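Local coordinates for enoyl-CoA hydratase/isomerase family protein (Bacillus anthracis, PDB 3KQF), which probably catalyses the reversible hydration of 2-enoyl-CoA thioesters to 3-hydroxyacyl-CoA, as a trimeric member of the crotonase family, at residues Leu38-Gln42 with Met90-Thr94; Met95-Glu99 with Glu119-Cys124. All coordinates share one frame; numbering follows the deposited sequence. Where two conformers were deposited one is given.

Interaction 1. Residues Leu38-Gln42 with Met90-Thr94; sequences LEELQ and MIRTT
Gln42 and Thr94 make the hydrogen bond that joins helices 35-49 and 81-99 here. Gln42 NE2 donates to Thr94 OG1 over 3.0 Å, with an N-H...O angle of 161°. The hydroxyl lies nearly in the plane of the amide. Thr94 OG1 in turn donates to Met90 O, one turn back in its own helix, at 2.7 Å. That carbonyl also accepts from Thr94 N, and the two donors reach it from opposite faces of its plane.

Around this bond the contact is van der Waals packing, much of it between apolar groups. Leu38 sends CD1 against Ile91 CG1 at 3.5 Å and against Met90 CB at 4.0 Å. Its other methyl, CD2, faces the Thr94 hydroxyl. Leu41 CD2 meets Thr94 CG2 at 3.7 Å, the two side chains crossing at about a right angle. Met90 is selenomethionine. In the conformer given here, bends at chi2 (-64°) and chi3 (-67°) curl its chain back. CE lies 3.5 Å from Gln42 NE2, and the chain crosses the extended glutamine.

Thr94 therefore serves both sides: its methyl packs on leucine, and its buried hydroxyl accepts one bond and donates another. This relay fixes the glutamine amide to the neighbouring helix beside the packed Leu38, Leu41 and Ile91 side chains.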
loop_
_atom_site.group_PDB
_atom_site.type_symbol
_atom_site.label_atom_id
_atom_site.label_comp_id
_atom_site.label_asym_id
_atom_site.label_seq_id
_atom_site.Cartn_x
_atom_site.Cartn_y
_atom_site.Cartn_z
ATOM N N LEU A 38 -13.976 -2.449 -28.276
ATOM C CA LEU A 38 -12.550 -2.253 -27.978
ATOM C C LEU A 38 -11.839 -1.531 -29.128
ATOM O O LEU A 38 -11.002 -0.659 -28.884
ATOM C CB LEU A 38 -11.873 -3.583 -27.623
ATOM C CG LEU A 38 -12.370 -4.238 -26.327
ATOM C CD1 LEU A 38 -11.805 -5.640 -26.222
ATOM C CD2 LEU A 38 -12.033 -3.427 -25.074
ATOM N N GLU A 39 -12.194 -1.876 -30.369
ATOM C CA GLU A 39 -11.651 -1.214 -31.574
ATOM C C GLU A 39 -11.933 0.296 -31.556
ATOM O O GLU A 39 -11.027 1.105 -31.774
ATOM C CB GLU A 39 -12.261 -1.832 -32.841
ATOM C CG GLU A 39 -11.930 -1.117 -34.160
ATOM C CD GLU A 39 -10.468 -1.199 -34.545
ATOM O OE1 GLU A 39 -9.727 -2.016 -33.949
ATOM O OE2 GLU A 39 -10.065 -0.455 -35.468
ATOM N N GLU A 40 -13.189 0.663 -31.305
ATOM C CA GLU A 40 -13.586 2.078 -31.240
ATOM C C GLU A 40 -12.899 2.831 -30.104
ATOM O O GLU A 40 -12.492 3.998 -30.269
ATOM C CB GLU A 40 -15.110 2.221 -31.102
ATOM C CG GLU A 40 -15.867 1.832 -32.338
ATOM C CD GLU A 40 -17.368 2.016 -32.218
ATOM O OE1 GLU A 40 -17.859 2.316 -31.115
ATOM O OE2 GLU A 40 -18.064 1.879 -33.252
ATOM N N LEU A 41 -12.790 2.178 -28.952
ATOM C CA LEU A 41 -12.159 2.778 -27.801
ATOM C C LEU A 41 -10.673 3.022 -28.081
ATOM O O LEU A 41 -10.164 4.093 -27.794
ATOM C CB LEU A 41 -12.393 1.922 -26.549
ATOM C CG LEU A 41 -11.962 2.495 -25.206
ATOM C CD1 LEU A 41 -12.507 3.913 -24.964
ATOM C CD2 LEU A 41 -12.424 1.535 -24.097
ATOM N N GLN A 42 -9.983 2.048 -28.674
ATOM C CA GLN A 42 -8.573 2.230 -29.016
ATOM C C GLN A 42 -8.371 3.395 -29.993
ATOM O O GLN A 42 -7.414 4.139 -29.874
ATOM C CB GLN A 42 -7.971 0.951 -29.604
ATOM C CG GLN A 42 -7.848 -0.221 -28.617
ATOM C CD GLN A 42 -7.159 -1.438 -29.227
ATOM O OE1 GLN A 42 -6.819 -1.442 -30.403
ATOM N NE2 GLN A 42 -6.958 -2.481 -28.420
HETATM N N MSE A 90 -6.556 -7.838 -26.948
HETATM C CA MSE A 90 -7.265 -6.604 -27.255
HETATM C C MSE A 90 -7.663 -5.857 -25.981
HETATM O O MSE A 90 -7.488 -4.639 -25.891
HETATM C CB MSE A 90 -8.489 -6.904 -28.125
HETATM C CG MSE A 90 -8.119 -7.272 -29.535
HETATM SE SE MSE A 90 -7.272 -5.755 -30.415
HETATM C CE MSE A 90 -8.815 -4.568 -30.467
ATOM N N ILE A 91 -8.184 -6.588 -24.996
ATOM C CA ILE A 91 -8.586 -5.981 -23.730
ATOM C C ILE A 91 -7.359 -5.452 -22.983
ATOM O O ILE A 91 -7.338 -4.297 -22.579
ATOM C CB ILE A 91 -9.347 -6.936 -22.787
ATOM C CG1 ILE A 91 -10.622 -7.456 -23.442
ATOM C CG2 ILE A 91 -9.764 -6.197 -21.512
ATOM C CD1 ILE A 91 -11.484 -8.272 -22.491
ATOM N N ARG A 92 -6.310 -6.257 -22.856
ATOM C CA ARG A 92 -5.164 -5.786 -22.077
ATOM C C ARG A 92 -4.478 -4.579 -22.735
ATOM O O ARG A 92 -4.077 -3.651 -22.035
ATOM C CB ARG A 92 -4.171 -6.908 -21.727
ATOM C CG ARG A 92 -3.190 -7.301 -22.764
ATOM C CD ARG A 92 -2.099 -8.178 -22.102
ATOM N NE ARG A 92 -2.675 -9.331 -21.408
ATOM C CZ ARG A 92 -2.897 -10.527 -21.949
ATOM N NH1 ARG A 92 -2.574 -10.781 -23.218
ATOM N NH2 ARG A 92 -3.441 -11.486 -21.206
ATOM N N THR A 93 -4.408 -4.564 -24.069
ATOM C CA THR A 93 -3.811 -3.440 -24.808
ATOM C C THR A 93 -4.607 -2.150 -24.579
ATOM O O THR A 93 -4.045 -1.065 -24.429
ATOM C CB THR A 93 -3.749 -3.745 -26.304
ATOM O OG1 THR A 93 -2.808 -4.806 -26.511
ATOM C CG2 THR A 93 -3.286 -2.530 -27.107
ATOM N N THR A 94 -5.921 -2.275 -24.566
ATOM C CA THR A 94 -6.786 -1.118 -24.327
ATOM C C THR A 94 -6.519 -0.519 -22.928
ATOM O O THR A 94 -6.435 0.706 -22.767
ATOM C CB THR A 94 -8.251 -1.523 -24.487
ATOM O OG1 THR A 94 -8.423 -2.131 -25.770
ATOM C CG2 THR A 94 -9.168 -0.296 -24.355
#

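Interaction 2. Residues Met95-Glu99 with Glu119-Cys124; sequences MEMVE and ELSLAC
Two helices of the crotonase fold, 81-99 and 116-123, pack here through Met95, Val98 and Ala123, close to the centre of the chain. Their short axes lie 9.0 Å apart and run at 27° to each other. Met95 is selenomethionine. Its chain bends at chi2 (-51°), which brings SE onto Leu120; the two side chains cross at about a right angle. SE touches both Leu120 CA and Leu120 CD1, the latter at 3.6 Å. CE continues over the backbone of Leu120 and also reaches Glu119 CB.

Ala123 points its methyl at the other helix. CB sits 3.7 Å from Met95 O and 4.1 Å from Val98 CG1. The same Val98 methyl meets Cys124 SG at 4.2 Å, while CG2 turns to Leu120 CD1. Leu45 of helix 35-49 and Val105 of strand 105-109 also pack on Val98.

The CA atoms come closest at Glu99 and Ala123, 5.0 Å apart. Glu99 CA makes a CA-H...O contact with Ala123 O at 3.4 Å, with an angle of 131° at the hydrogen. In the conformer given, Glu99 OE1 forms a salt bridge with Arg153. A water lies within hydrogen-bonding distance of OE1 and of Leu122 O (2.8 Å), and may not serve both at once.

The two segments share no direct hydrogen bond. The small alanine lets the backbones approach, and the Met95 side chain and methyl groups pack the interface. Between the segments the polar link is indirect, through the water near the Glu99 carboxylate, which Arg153 also pairs with.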
loop_
_atom_site.group_PDB
_atom_site.type_symbol
_atom_site.label_atom_id
_atom_site.label_comp_id
_atom_site.label_asym_id
_atom_site.label_seq_id
_atom_site.Cartn_x
_atom_site.Cartn_y
_atom_site.Cartn_z
HETATM N N MSE A 95 -6.385 -1.381 -21.919
HETATM C CA MSE A 95 -6.084 -0.932 -20.564
HETATM C C MSE A 95 -4.757 -0.156 -20.531
HETATM O O MSE A 95 -4.657 0.883 -19.895
HETATM C CB MSE A 95 -6.002 -2.098 -19.577
HETATM C CG MSE A 95 -7.202 -3.022 -19.553
HETATM SE SE MSE A 95 -8.863 -2.054 -19.347
HETATM C CE MSE A 95 -10.139 -3.523 -19.294
ATOM N N GLU A 96 -3.739 -0.670 -21.206
ATOM C CA GLU A 96 -2.445 0.008 -21.259
ATOM C C GLU A 96 -2.567 1.386 -21.893
ATOM O O GLU A 96 -1.945 2.332 -21.437
ATOM C CB GLU A 96 -1.426 -0.826 -22.021
ATOM C CG GLU A 96 -1.105 -2.110 -21.300
ATOM C CD GLU A 96 -0.215 -3.020 -22.098
ATOM O OE1 GLU A 96 -0.428 -3.142 -23.331
ATOM O OE2 GLU A 96 0.667 -3.649 -21.477
HETATM N N MSE A 97 -3.377 1.498 -22.942
HETATM C CA MSE A 97 -3.560 2.785 -23.610
HETATM C C MSE A 97 -4.248 3.809 -22.702
HETATM O O MSE A 97 -3.916 5.003 -22.747
HETATM C CB MSE A 97 -4.329 2.603 -24.920
HETATM C CG MSE A 97 -3.607 1.755 -25.956
HETATM SE SE MSE A 97 -4.716 1.535 -27.570
HETATM C CE MSE A 97 -4.781 3.384 -28.017
ATOM N N VAL A 98 -5.203 3.351 -21.881
ATOM C CA VAL A 98 -5.884 4.247 -20.927
ATOM C C VAL A 98 -4.874 4.726 -19.911
ATOM O O VAL A 98 -4.754 5.922 -19.644
ATOM C CB VAL A 98 -7.015 3.525 -20.135
ATOM C CG1 VAL A 98 -7.508 4.421 -18.954
ATOM C CG2 VAL A 98 -8.148 3.140 -21.049
ATOM N N GLU A 99 -4.119 3.781 -19.368
ATOM C CA GLU A 99 -3.151 4.070 -18.338
ATOM C C GLU A 99 -2.065 5.025 -18.825
ATOM O O GLU A 99 -1.667 5.927 -18.089
ATOM C CB GLU A 99 -2.541 2.766 -17.823
ATOM C CG GLU A 99 -1.830 2.898 -16.512
ATOM C CD GLU A 99 -1.489 1.554 -15.903
ATOM O OE1 GLU A 99 -1.848 1.332 -14.719
ATOM O OE2 GLU A 99 -0.901 0.708 -16.612
ATOM N N GLU A 119 -11.149 -4.020 -13.980
ATOM C CA GLU A 119 -9.843 -3.807 -14.579
ATOM C C GLU A 119 -9.754 -2.455 -15.285
ATOM O O GLU A 119 -8.729 -1.754 -15.182
ATOM C CB GLU A 119 -9.491 -4.946 -15.533
ATOM C CG GLU A 119 -9.209 -6.216 -14.806
ATOM C CD GLU A 119 -8.874 -7.363 -15.716
ATOM O OE1 GLU A 119 -9.643 -7.634 -16.687
ATOM O OE2 GLU A 119 -7.857 -8.034 -15.440
ATOM N N LEU A 120 -10.820 -2.087 -15.981
ATOM C CA LEU A 120 -10.879 -0.810 -16.683
ATOM C C LEU A 120 -10.793 0.352 -15.684
ATOM O O LEU A 120 -10.062 1.336 -15.916
ATOM C CB LEU A 120 -12.183 -0.724 -17.507
ATOM C CG LEU A 120 -12.395 0.540 -18.332
ATOM C CD1 LEU A 120 -11.207 0.714 -19.289
ATOM C CD2 LEU A 120 -13.725 0.493 -19.080
ATOM N N SER A 121 -11.491 0.230 -14.553
ATOM C CA SER A 121 -11.455 1.291 -13.530
ATOM C C SER A 121 -10.066 1.385 -12.877
ATOM O O SER A 121 -9.653 2.454 -12.499
ATOM C CB SER A 121 -12.538 1.095 -12.459
ATOM O OG SER A 121 -12.143 0.154 -11.494
ATOM N N LEU A 122 -9.344 0.262 -12.787
ATOM C CA LEU A 122 -7.983 0.247 -12.222
ATOM C C LEU A 122 -6.969 0.895 -13.163
ATOM O O LEU A 122 -5.951 1.381 -12.703
ATOM C CB LEU A 122 -7.533 -1.178 -11.898
ATOM C CG LEU A 122 -8.252 -1.810 -10.682
ATOM C CD1 LEU A 122 -8.081 -3.327 -10.646
ATOM C CD2 LEU A 122 -7.794 -1.173 -9.359
ATOM N N ALA A 123 -7.256 0.891 -14.468
ATOM C CA ALA A 123 -6.371 1.513 -15.472
ATOM C C ALA A 123 -6.484 3.018 -15.420
ATOM O O ALA A 123 -5.641 3.725 -15.981
ATOM C CB ALA A 123 -6.702 1.007 -16.874
ATOM N N CYS A 124 -7.541 3.515 -14.793
ATOM C CA CYS A 124 -7.718 4.959 -14.617
ATOM C C CYS A 124 -6.886 5.436 -13.428
ATOM O O CYS A 124 -6.559 4.651 -12.523
ATOM C CB CYS A 124 -9.198 5.307 -14.402
ATOM S SG CYS A 124 -10.297 4.868 -15.801
HETATM O O HOH W 1 -3.846 3.107 -13.219
#

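Helix 81-99 takes part in both contacts. Residues 90-94 meet helix 35-49 in interaction 1, and residues 95-99 meet helix 116-123 in interaction 2. The centres are about 10 Å apart, and Met97 CE touches Gln42 O at 3.3 Å between them. Interaction 1 is partly buried and lies about 13 Å from the centre of the chain. Interaction 2 is a buried contact about 5 Å from that centre. Their chemistry differs accordingly. The outer pair has a direct side-chain hydrogen bond within its apolar packing. The inner pair relies on close apolar packing, with a water that can link the two sides near Glu99. Together they set three helices side by side.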